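Local coordinates for putative aldehyde dehydrogenase (Burkholderia cenocepacia, PDB 4YWE), which probably oxidises aldehydes with NAD or NADP as the electron acceptor and binds calcium and magnesium ions, at residues Q244-E248 and N249-V253; P156-P160 and M161-G165; A273-P276 and V277-A281. All coordinates share one frame; numbering follows the deposited sequence.

All three contacts are local, each between neighbouring residues of one continuous stretch. Contact 2 is the buried one, at the start of helix 160-174 and near the centre of the chain; it joins apolar tips to helix-start bonds, its polar ends tied to residues around it. Contacts 1 and 3 are partly buried and lie on opposite sides of that centre, their centres about 40 Å apart. Contact 1 ends helix 236-246 with a doubly accepting carbonyl, charged links to a second subunit and a magnesium-bound carbonyl. Contact 3 stays within helix 271-283, methyl groups against carbonyls, where a proline interrupts the bonding. No element is shared, and the subunit interface belongs to contact 1 alone.

Contact 1. Residues Q244-E248 and N249-V253; sequences QMAAE and NHVPV. With MG (magnesium ion), chain L.
Ala246 and Val251 close a Schellman motif that terminates helix 236-246. Val251 N donates to Ala246 O at 2.9 Å along an almost straight bond (169°), and inside it His250 N reaches Ala247 O at 3.1 Å. His250 is the C-prime residue: its positive phi of 56° turns the chain out of the helix and on toward strand 253-256. Ala246 O also accepts a second, more bent bond from Asn249 N at 3.1 Å. The two donors come from opposite faces of the carbonyl plane, so this one oxygen is gripped from both sides.

The tight part is apolar. The methyl of Ala246 meets two valines in clearly different directions, its CB 3.6 Å from Val253 CG2 and 3.9 Å from Val251 CB. Val253 presents CG2 because that branch stands beside its own backbone N, with CG1 taking the anti place (chi1 179°). Ile230 on strand 229-233 packs against all three residues, which seats the turn on the sheet that strand 253-256 joins.

Glu248 is the exposed, looser side. Its chain bends at the second torsion and carries the carboxylate away from residues 249-253, to a salt bridge with Lys240 and a hydrogen bond with Gln244, both of the second subunit. His250, by contrast, is buried at that interface: its imidazole has Ala247 O over one face, offset toward the rim, and meets the ring of His461 of the second subunit edge-to-face. Its carbonyl O binds the magnesium ion at 2.1 Å, and a water sits 2.3 Å from the same ion.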
ATOM      1  N   GLN A 244     -24.442  -8.166 -19.900  1.00 16.06           N
ATOM      2  CA  GLN A 244     -25.782  -7.618 -20.062  1.00 18.26           C
ATOM      3  C   GLN A 244     -26.807  -8.391 -19.233  1.00 14.17           C
ATOM      4  O   GLN A 244     -27.750  -7.804 -18.704  1.00 16.22           O
ATOM      5  CB  GLN A 244     -26.174  -7.615 -21.540  1.00 19.10           C
ATOM      6  CG  GLN A 244     -25.356  -6.641 -22.380  1.00 19.79           C
ATOM      7  CD  GLN A 244     -25.593  -6.798 -23.868  1.00 24.88           C
ATOM      8  OE1 GLN A 244     -26.093  -7.827 -24.325  1.00 26.48           O
ATOM      9  NE2 GLN A 244     -25.236  -5.773 -24.635  1.00 24.54           N
ATOM     10  N   MET A 245     -26.618  -9.702 -19.115  1.00 14.06           N
ATOM     11  CA  MET A 245     -27.509 -10.524 -18.302  1.00 20.80           C
ATOM     12  C   MET A 245     -27.376 -10.174 -16.823  1.00 17.97           C
ATOM     13  O   MET A 245     -28.374 -10.066 -16.110  1.00 15.13           O
ATOM     14  CB  MET A 245     -27.224 -12.014 -18.510  1.00 20.90           C
ATOM     15  CG  MET A 245     -27.759 -12.582 -19.816  1.00 26.16           C
ATOM     16  SD  MET A 245     -27.463 -14.355 -19.959  1.00 31.86           S
ATOM     17  CE  MET A 245     -27.991 -14.655 -21.645  1.00 34.60           C
ATOM     18  N   ALA A 246     -26.139  -9.999 -16.371  1.00 16.70           N
ATOM     19  CA  ALA A 246     -25.871  -9.709 -14.967  1.00 16.63           C
ATOM     20  C   ALA A 246     -26.245  -8.272 -14.613  1.00 17.72           C
ATOM     21  O   ALA A 246     -26.454  -7.947 -13.445  1.00 16.24           O
ATOM     22  CB  ALA A 246     -24.410  -9.968 -14.647  1.00 13.68           C
ATOM     23  N   ALA A 247     -26.330  -7.418 -15.628  1.00 16.90           N
ATOM     24  CA  ALA A 247     -26.671  -6.015 -15.427  1.00 13.71           C
ATOM     25  C   ALA A 247     -28.110  -5.858 -14.939  1.00 21.94           C
ATOM     26  O   ALA A 247     -28.470  -4.833 -14.357  1.00 14.57           O
ATOM     27  CB  ALA A 247     -26.458  -5.232 -16.709  1.00 13.84           C
ATOM     28  N   GLU A 248     -28.929  -6.878 -15.179  1.00 24.78           N
ATOM     29  CA  GLU A 248     -30.317  -6.869 -14.727  1.00 23.55           C
ATOM     30  C   GLU A 248     -30.400  -6.870 -13.205  1.00 22.41           C
ATOM     31  O   GLU A 248     -31.347  -6.339 -12.625  1.00 21.80           O
ATOM     32  CB  GLU A 248     -31.075  -8.068 -15.299  1.00 22.28           C
ATOM     33  CG  GLU A 248     -31.338  -7.976 -16.795  1.00 22.12           C
ATOM     34  CD  GLU A 248     -32.266  -6.831 -17.155  1.00 24.13           C
ATOM     35  OE1 GLU A 248     -33.081  -6.429 -16.295  1.00 26.87           O
ATOM     36  OE2 GLU A 248     -32.181  -6.328 -18.296  1.00 21.91           O
ATOM     37  N   ASN A 249     -29.402  -7.470 -12.562  1.00 22.36           N
ATOM     38  CA  ASN A 249     -29.337  -7.503 -11.107  1.00 20.37           C
ATOM     39  C   ASN A 249     -28.225  -6.595 -10.594  1.00 19.25           C
ATOM     40  O   ASN A 249     -27.872  -6.642  -9.415  1.00 19.44           O
ATOM     41  CB  ASN A 249     -29.117  -8.934 -10.612  1.00 18.76           C
ATOM     42  CG  ASN A 249     -30.180  -9.892 -11.108  1.00 20.70           C
ATOM     43  OD1 ASN A 249     -29.880 -10.872 -11.790  1.00 26.94           O
ATOM     44  ND2 ASN A 249     -31.434  -9.613 -10.770  1.00 17.46           N
ATOM     45  N   HIS A 250     -27.683  -5.775 -11.492  1.00 15.74           N
ATOM     46  CA  HIS A 250     -26.568  -4.876 -11.184  1.00 16.73           C
ATOM     47  C   HIS A 250     -25.370  -5.634 -10.613  1.00 14.33           C
ATOM     48  O   HIS A 250     -24.713  -5.171  -9.680  1.00 15.27           O
ATOM     49  CB  HIS A 250     -27.014  -3.781 -10.210  1.00 17.68           C
ATOM     50  CG  HIS A 250     -28.142  -2.943 -10.725  1.00 20.04           C
ATOM     51  ND1 HIS A 250     -27.955  -1.921 -11.631  1.00 21.51           N
ATOM     52  CD2 HIS A 250     -29.471  -2.979 -10.467  1.00 20.74           C
ATOM     53  CE1 HIS A 250     -29.121  -1.362 -11.907  1.00 20.54           C
ATOM     54  NE2 HIS A 250     -30.056  -1.986 -11.214  1.00 21.97           N
ATOM     55  N   VAL A 251     -25.091  -6.801 -11.185  1.00 17.64           N
ATOM     56  CA  VAL A 251     -23.969  -7.621 -10.745  1.00 15.40           C
ATOM     57  C   VAL A 251     -22.735  -7.316 -11.586  1.00 11.88           C
ATOM     58  O   VAL A 251     -22.766  -7.439 -12.810  1.00 12.64           O
ATOM     59  CB  VAL A 251     -24.318  -9.118 -10.809  1.00 17.44           C
ATOM     60  CG1 VAL A 251     -23.088  -9.967 -10.504  1.00 15.25           C
ATOM     61  CG2 VAL A 251     -25.451  -9.437  -9.847  1.00 17.85           C
ATOM     62  N   PRO A 252     -21.637  -6.918 -10.924  1.00 16.67           N
ATOM     63  CA  PRO A 252     -20.375  -6.618 -11.605  1.00 14.21           C
ATOM     64  C   PRO A 252     -19.757  -7.859 -12.244  1.00 16.54           C
ATOM     65  O   PRO A 252     -19.787  -8.939 -11.651  1.00 18.01           O
ATOM     66  CB  PRO A 252     -19.488  -6.080 -10.477  1.00 16.73           C
ATOM     67  CG  PRO A 252     -20.048  -6.691  -9.237  1.00 11.18           C
ATOM     68  CD  PRO A 252     -21.529  -6.767  -9.462  1.00 11.56           C
ATOM     69  N   VAL A 253     -19.208  -7.701 -13.445  1.00 16.68           N
ATOM     70  CA  VAL A 253     -18.616  -8.820 -14.170  1.00 14.87           C
ATOM     71  C   VAL A 253     -17.188  -8.499 -14.583  1.00 17.81           C
ATOM     72  O   VAL A 253     -16.924  -7.457 -15.183  1.00 22.08           O
ATOM     73  CB  VAL A 253     -19.454  -9.189 -15.411  1.00 18.74           C
ATOM     74  CG1 VAL A 253     -18.809 -10.343 -16.165  1.00 18.84           C
ATOM     75  CG2 VAL A 253     -20.875  -9.540 -15.014  1.00 11.39           C
TER
HETATM   76 MG    MG L 504     -24.485  -4.659  -7.608  1.00 44.30          MG
HETATM   77  O   HOH W   1     -22.667  -5.114  -6.240  1.00  9.25           O

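Contact 2. Residues P156-P160 and M161-G165; sequences PWNYP and MQIFG
Ile163 sends its terminal methyl back over the turn that precedes its helix, where CD1 presses on Pro156 CG at 3.5 Å, closer than usual for two carbons. The same methyl lies 3.7 Å from Tyr159 CB, and Asn158 reaches across it with OD1 3.7 Å from Ile163 CD1. That OD1 also takes a weak bond from Tyr159 N. CG1 standing beside the backbone N (chi1 -62°) is what lets CD1 reach back this far.

Behind these side chains the first turn of helix 160-174 begins. Tyr159 holds the N-cap position and offers its carbonyl: Ile163 N donates to Tyr159 O at 3.0 Å (162°). One residue on, Phe164 N donates to Pro160 O at 3.1 Å. Tyr159 and Gln162 run side by side, pointing the same way, with ring and amide planes 76° apart.

Further out, Tyr159 OH bonds Thr289, Gln162 NE2 bonds Asp110 on helix 104-124, and Asn158 ND2 bonds the carbonyl of Gln288. At the helix start, Met161 N goes to Glu96.

The Pro-Trp-Asn sequence recurs in aldehyde dehydrogenases; in relatives the asparagine helps form the oxyanion hole, a role Asn158 may share. The side chain of Ile163 is about 7 Å from that of Glu256, the predicted active-site residue. Apolar tips meeting inside the turn, and hydrogen bonds at the polar ends, would together leave this buried turn little freedom to move.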
ATOM      1  N   PRO A 156     -13.600 -21.606 -19.024  1.00 17.49           N
ATOM      2  CA  PRO A 156     -13.547 -22.170 -20.376  1.00 16.95           C
ATOM      3  C   PRO A 156     -12.810 -23.507 -20.453  1.00 18.93           C
ATOM      4  O   PRO A 156     -12.365 -24.037 -19.434  1.00 17.84           O
ATOM      5  CB  PRO A 156     -12.805 -21.093 -21.168  1.00 17.47           C
ATOM      6  CG  PRO A 156     -11.917 -20.455 -20.170  1.00 17.51           C
ATOM      7  CD  PRO A 156     -12.631 -20.511 -18.843  1.00 16.66           C
ATOM      8  N   TRP A 157     -12.686 -24.037 -21.667  1.00 17.69           N
ATOM      9  CA  TRP A 157     -12.181 -25.389 -21.887  1.00 18.49           C
ATOM     10  C   TRP A 157     -10.678 -25.458 -22.153  1.00 14.01           C
ATOM     11  O   TRP A 157     -10.089 -26.535 -22.088  1.00 19.87           O
ATOM     12  CB  TRP A 157     -12.929 -26.034 -23.060  1.00 19.44           C
ATOM     13  CG  TRP A 157     -13.071 -25.119 -24.243  1.00 17.86           C
ATOM     14  CD1 TRP A 157     -14.170 -24.385 -24.582  1.00 14.40           C
ATOM     15  CD2 TRP A 157     -12.076 -24.828 -25.231  1.00 16.68           C
ATOM     16  NE1 TRP A 157     -13.924 -23.660 -25.721  1.00 16.11           N
ATOM     17  CE2 TRP A 157     -12.642 -23.914 -26.142  1.00 15.42           C
ATOM     18  CE3 TRP A 157     -10.760 -25.254 -25.443  1.00 17.86           C
ATOM     19  CZ2 TRP A 157     -11.944 -23.418 -27.240  1.00 14.27           C
ATOM     20  CZ3 TRP A 157     -10.066 -24.758 -26.530  1.00 17.04           C
ATOM     21  CH2 TRP A 157     -10.659 -23.851 -27.416  1.00 14.34           C
ATOM     22  N   ASN A 158     -10.059 -24.321 -22.456  1.00 13.51           N
ATOM     23  CA  ASN A 158      -8.664 -24.318 -22.893  1.00 13.51           C
ATOM     24  C   ASN A 158      -7.680 -24.479 -21.736  1.00 16.39           C
ATOM     25  O   ASN A 158      -6.646 -25.129 -21.885  1.00 16.13           O
ATOM     26  CB  ASN A 158      -8.355 -23.041 -23.683  1.00 15.11           C
ATOM     27  CG  ASN A 158      -8.608 -21.779 -22.885  1.00 19.21           C
ATOM     28  OD1 ASN A 158      -9.395 -21.774 -21.937  1.00 18.91           O
ATOM     29  ND2 ASN A 158      -7.942 -20.696 -23.269  1.00 12.20           N
ATOM     30  N   TYR A 159      -7.996 -23.885 -20.591  1.00 19.58           N
ATOM     31  CA  TYR A 159      -7.209 -24.103 -19.378  1.00 16.08           C
ATOM     32  C   TYR A 159      -8.126 -24.267 -18.171  1.00 14.01           C
ATOM     33  O   TYR A 159      -8.211 -23.368 -17.336  1.00 16.59           O
ATOM     34  CB  TYR A 159      -6.236 -22.945 -19.133  1.00 17.06           C
ATOM     35  CG  TYR A 159      -5.167 -22.780 -20.190  1.00 15.99           C
ATOM     36  CD1 TYR A 159      -3.968 -23.478 -20.110  1.00 15.88           C
ATOM     37  CD2 TYR A 159      -5.351 -21.915 -21.260  1.00 16.81           C
ATOM     38  CE1 TYR A 159      -2.985 -23.324 -21.073  1.00 18.36           C
ATOM     39  CE2 TYR A 159      -4.376 -21.755 -22.226  1.00 18.34           C
ATOM     40  CZ  TYR A 159      -3.196 -22.461 -22.129  1.00 19.54           C
ATOM     41  OH  TYR A 159      -2.227 -22.300 -23.093  1.00 18.53           O
ATOM     42  N   PRO A 160      -8.821 -25.414 -18.078  1.00 14.83           N
ATOM     43  CA  PRO A 160      -9.766 -25.666 -16.984  1.00 17.34           C
ATOM     44  C   PRO A 160      -9.160 -25.476 -15.595  1.00 21.29           C
ATOM     45  O   PRO A 160      -9.704 -24.714 -14.802  1.00 22.70           O
ATOM     46  CB  PRO A 160     -10.170 -27.125 -17.205  1.00 16.90           C
ATOM     47  CG  PRO A 160     -10.013 -27.329 -18.670  1.00 14.94           C
ATOM     48  CD  PRO A 160      -8.799 -26.526 -19.046  1.00 14.11           C
ATOM     49  N   MET A 161      -8.047 -26.148 -15.314  1.00 18.41           N
ATOM     50  CA  MET A 161      -7.427 -26.074 -13.994  1.00 17.89           C
ATOM     51  C   MET A 161      -6.801 -24.712 -13.704  1.00 16.62           C
ATOM     52  O   MET A 161      -6.983 -24.161 -12.620  1.00 18.92           O
ATOM     53  CB  MET A 161      -6.364 -27.161 -13.841  1.00 16.89           C
ATOM     54  CG  MET A 161      -6.915 -28.544 -13.550  1.00 19.71           C
ATOM     55  SD  MET A 161      -5.607 -29.726 -13.170  1.00 25.79           S
ATOM     56  CE  MET A 161      -4.667 -29.692 -14.695  1.00 22.89           C
ATOM     57  N   GLN A 162      -6.057 -24.175 -14.666  1.00 17.44           N
ATOM     58  CA  GLN A 162      -5.333 -22.924 -14.453  1.00 17.95           C
ATOM     59  C   GLN A 162      -6.274 -21.756 -14.181  1.00 19.22           C
ATOM     60  O   GLN A 162      -6.045 -20.961 -13.271  1.00 11.83           O
ATOM     61  CB  GLN A 162      -4.446 -22.603 -15.656  1.00 14.68           C
ATOM     62  CG  GLN A 162      -3.202 -23.462 -15.765  1.00 12.98           C
ATOM     63  CD  GLN A 162      -1.971 -22.642 -16.101  1.00 19.49           C
ATOM     64  OE1 GLN A 162      -1.763 -21.564 -15.545  1.00 22.78           O
ATOM     65  NE2 GLN A 162      -1.155 -23.144 -17.019  1.00 13.18           N
ATOM     66  N   ILE A 163      -7.334 -21.663 -14.974  1.00 15.89           N
ATOM     67  CA  ILE A 163      -8.285 -20.567 -14.851  1.00 17.68           C
ATOM     68  C   ILE A 163      -9.168 -20.766 -13.620  1.00 15.71           C
ATOM     69  O   ILE A 163      -9.547 -19.798 -12.958  1.00 15.67           O
ATOM     70  CB  ILE A 163      -9.108 -20.429 -16.142  1.00 19.62           C
ATOM     71  CG1 ILE A 163      -8.167 -20.104 -17.304  1.00 16.67           C
ATOM     72  CG2 ILE A 163     -10.167 -19.345 -16.000  1.00 22.69           C
ATOM     73  CD1 ILE A 163      -8.786 -20.245 -18.664  1.00 14.06           C
ATOM     74  N   PHE A 164      -9.478 -22.020 -13.305  1.00 17.79           N
ATOM     75  CA  PHE A 164     -10.166 -22.344 -12.058  1.00 18.92           C
ATOM     76  C   PHE A 164      -9.327 -21.870 -10.880  1.00 16.44           C
ATOM     77  O   PHE A 164      -9.839 -21.271  -9.938  1.00 18.28           O
ATOM     78  CB  PHE A 164     -10.429 -23.850 -11.954  1.00 17.98           C
ATOM     79  CG  PHE A 164     -11.174 -24.261 -10.713  1.00 20.11           C
ATOM     80  CD1 PHE A 164     -10.491 -24.595  -9.554  1.00 22.93           C
ATOM     81  CD2 PHE A 164     -12.556 -24.334 -10.712  1.00 20.04           C
ATOM     82  CE1 PHE A 164     -11.176 -24.979  -8.414  1.00 23.37           C
ATOM     83  CE2 PHE A 164     -13.246 -24.719  -9.577  1.00 18.04           C
ATOM     84  CZ  PHE A 164     -12.555 -25.042  -8.427  1.00 20.13           C
ATOM     85  N   GLY A 165      -8.026 -22.133 -10.951  1.00 14.72           N
ATOM     86  CA  GLY A 165      -7.108 -21.773  -9.888  1.00 16.19           C
ATOM     87  C   GLY A 165      -6.982 -20.285  -9.632  1.00 15.59           C
ATOM     88  O   GLY A 165      -6.929 -19.851  -8.483  1.00 17.68           O
TER

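Contact 3. Residues A273-P276 and V277-A281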
ATOM      1  N   ALA A 273      17.689 -16.613 -28.534  1.00 26.82           N
ATOM      2  CA  ALA A 273      16.880 -16.710 -27.327  1.00 27.24           C
ATOM      3  C   ALA A 273      15.407 -16.465 -27.634  1.00 25.80           C
ATOM      4  O   ALA A 273      14.526 -17.020 -26.979  1.00 28.20           O
ATOM      5  CB  ALA A 273      17.373 -15.726 -26.276  1.00 31.48           C
ATOM      6  N   ALA A 274      15.148 -15.635 -28.638  1.00 22.76           N
ATOM      7  CA  ALA A 274      13.785 -15.259 -28.990  1.00 22.17           C
ATOM      8  C   ALA A 274      13.061 -16.370 -29.748  1.00 26.40           C
ATOM      9  O   ALA A 274      11.882 -16.622 -29.506  1.00 29.12           O
ATOM     10  CB  ALA A 274      13.790 -13.980 -29.813  1.00 17.50           C
ATOM     11  N   LEU A 275      13.779 -17.027 -30.657  1.00 28.31           N
ATOM     12  CA  LEU A 275      13.192 -18.023 -31.556  1.00 27.56           C
ATOM     13  C   LEU A 275      12.350 -19.108 -30.865  1.00 24.32           C
ATOM     14  O   LEU A 275      11.215 -19.345 -31.279  1.00 19.33           O
ATOM     15  CB  LEU A 275      14.292 -18.688 -32.394  1.00 31.07           C
ATOM     16  CG  LEU A 275      13.832 -19.783 -33.358  1.00 33.80           C
ATOM     17  CD1 LEU A 275      12.841 -19.225 -34.366  1.00 33.98           C
ATOM     18  CD2 LEU A 275      15.023 -20.414 -34.064  1.00 37.92           C
ATOM     19  N   PRO A 276      12.886 -19.771 -29.820  1.00 25.93           N
ATOM     20  CA  PRO A 276      12.042 -20.813 -29.223  1.00 23.33           C
ATOM     21  C   PRO A 276      10.827 -20.248 -28.495  1.00 23.27           C
ATOM     22  O   PRO A 276       9.779 -20.892 -28.470  1.00 21.35           O
ATOM     23  CB  PRO A 276      12.988 -21.510 -28.241  1.00 26.83           C
ATOM     24  CG  PRO A 276      13.980 -20.472 -27.881  1.00 29.22           C
ATOM     25  CD  PRO A 276      14.184 -19.664 -29.128  1.00 29.84           C
ATOM     26  N   VAL A 277      10.965 -19.058 -27.919  1.00 23.85           N
ATOM     27  CA  VAL A 277       9.869 -18.430 -27.196  1.00 15.94           C
ATOM     28  C   VAL A 277       8.791 -17.969 -28.172  1.00 20.88           C
ATOM     29  O   VAL A 277       7.599 -18.058 -27.879  1.00 22.25           O
ATOM     30  CB  VAL A 277      10.366 -17.257 -26.334  1.00 18.84           C
ATOM     31  CG1 VAL A 277       9.221 -16.678 -25.517  1.00 15.03           C
ATOM     32  CG2 VAL A 277      11.493 -17.716 -25.418  1.00 18.92           C
ATOM     33  N   LEU A 278       9.214 -17.482 -29.337  1.00 18.40           N
ATOM     34  CA  LEU A 278       8.277 -17.071 -30.380  1.00 17.75           C
ATOM     35  C   LEU A 278       7.406 -18.240 -30.827  1.00 19.44           C
ATOM     36  O   LEU A 278       6.236 -18.065 -31.162  1.00 22.31           O
ATOM     37  CB  LEU A 278       9.024 -16.494 -31.587  1.00 16.11           C
ATOM     38  CG  LEU A 278       9.775 -15.174 -31.404  1.00 17.92           C
ATOM     39  CD1 LEU A 278      10.487 -14.781 -32.691  1.00 16.73           C
ATOM     40  CD2 LEU A 278       8.832 -14.075 -30.950  1.00 19.24           C
ATOM     41  N   VAL A 279       7.990 -19.434 -30.827  1.00 21.62           N
ATOM     42  CA  VAL A 279       7.303 -20.628 -31.300  1.00 21.36           C
ATOM     43  C   VAL A 279       6.324 -21.147 -30.253  1.00 21.38           C
ATOM     44  O   VAL A 279       5.138 -21.311 -30.531  1.00 20.71           O
ATOM     45  CB  VAL A 279       8.311 -21.724 -31.695  1.00 22.87           C
ATOM     46  CG1 VAL A 279       7.589 -23.021 -32.024  1.00 21.77           C
ATOM     47  CG2 VAL A 279       9.158 -21.267 -32.876  1.00 17.71           C
ATOM     48  N   SER A 280       6.823 -21.397 -29.046  1.00 20.79           N
ATOM     49  CA  SER A 280       6.002 -21.975 -27.987  1.00 21.78           C
ATOM     50  C   SER A 280       4.847 -21.059 -27.586  1.00 20.92           C
ATOM     51  O   SER A 280       3.824 -21.528 -27.098  1.00 22.00           O
ATOM     52  CB  SER A 280       6.859 -22.299 -26.760  1.00 20.56           C
ATOM     53  OG  SER A 280       7.507 -21.142 -26.263  1.00 19.73           O
ATOM     54  N   ALA A 281       5.006 -19.758 -27.804  1.00 16.87           N
ATOM     55  CA  ALA A 281       3.970 -18.796 -27.444  1.00 20.16           C
ATOM     56  C   ALA A 281       2.709 -18.959 -28.296  1.00 20.18           C
ATOM     57  O   ALA A 281       1.636 -18.490 -27.917  1.00 24.17           O
ATOM     58  CB  ALA A 281       4.502 -17.376 -27.565  1.00 22.82           C
TER
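Leu278 lies back along the helix against Ala274. Its CG is beside the backbone N (chi1 -67°), which brings it within 3.2 Å of Ala274 O, and the Leu278 CD1 methyl stands 4.5 Å from Ala274 CB. The backbone follows the same pairing: Leu278 N donates to Ala274 O at 2.8 Å, nearly along the C=O axis.

The two valines repeat this backward lean. Each has CG1 anti to its N and CG2 beside it, which leaves CG2 as the branch facing the preceding helical turn. Val277 CG2 comes to 3.5 Å from Ala273 O, and Val279 CG2 to 3.2 Å from Leu275 O. Leu275 leans back too, but its CD1 turns round to skirt Val279 CG2 at 4.5 Å. The side chains therefore touch backbone carbonyls more closely than they touch one another.

Pro276 sets the helix's irregularity. Its N carries no hydrogen for the turn before it, and the helix kinks there. The bonding recovers unevenly: Val279 N donates to Leu275 O at a longish 3.3 Å, with a second, weak bond to Pro276 O, and Ser280 N donates to Pro276 O along an almost straight line (176°).

Helix 271-283 is the crossover of a beta-alpha-beta unit between strands 261-265 and 293-299. Leu275 and Leu278 pack on Leu310, and Val279 on Ala313, both residues of helix 303-315. Ala274, Val277 and Leu278 rest on Trp422 of strand 418-422, with Leu278 and Ala281 also touching Gln263 on strand 261-265.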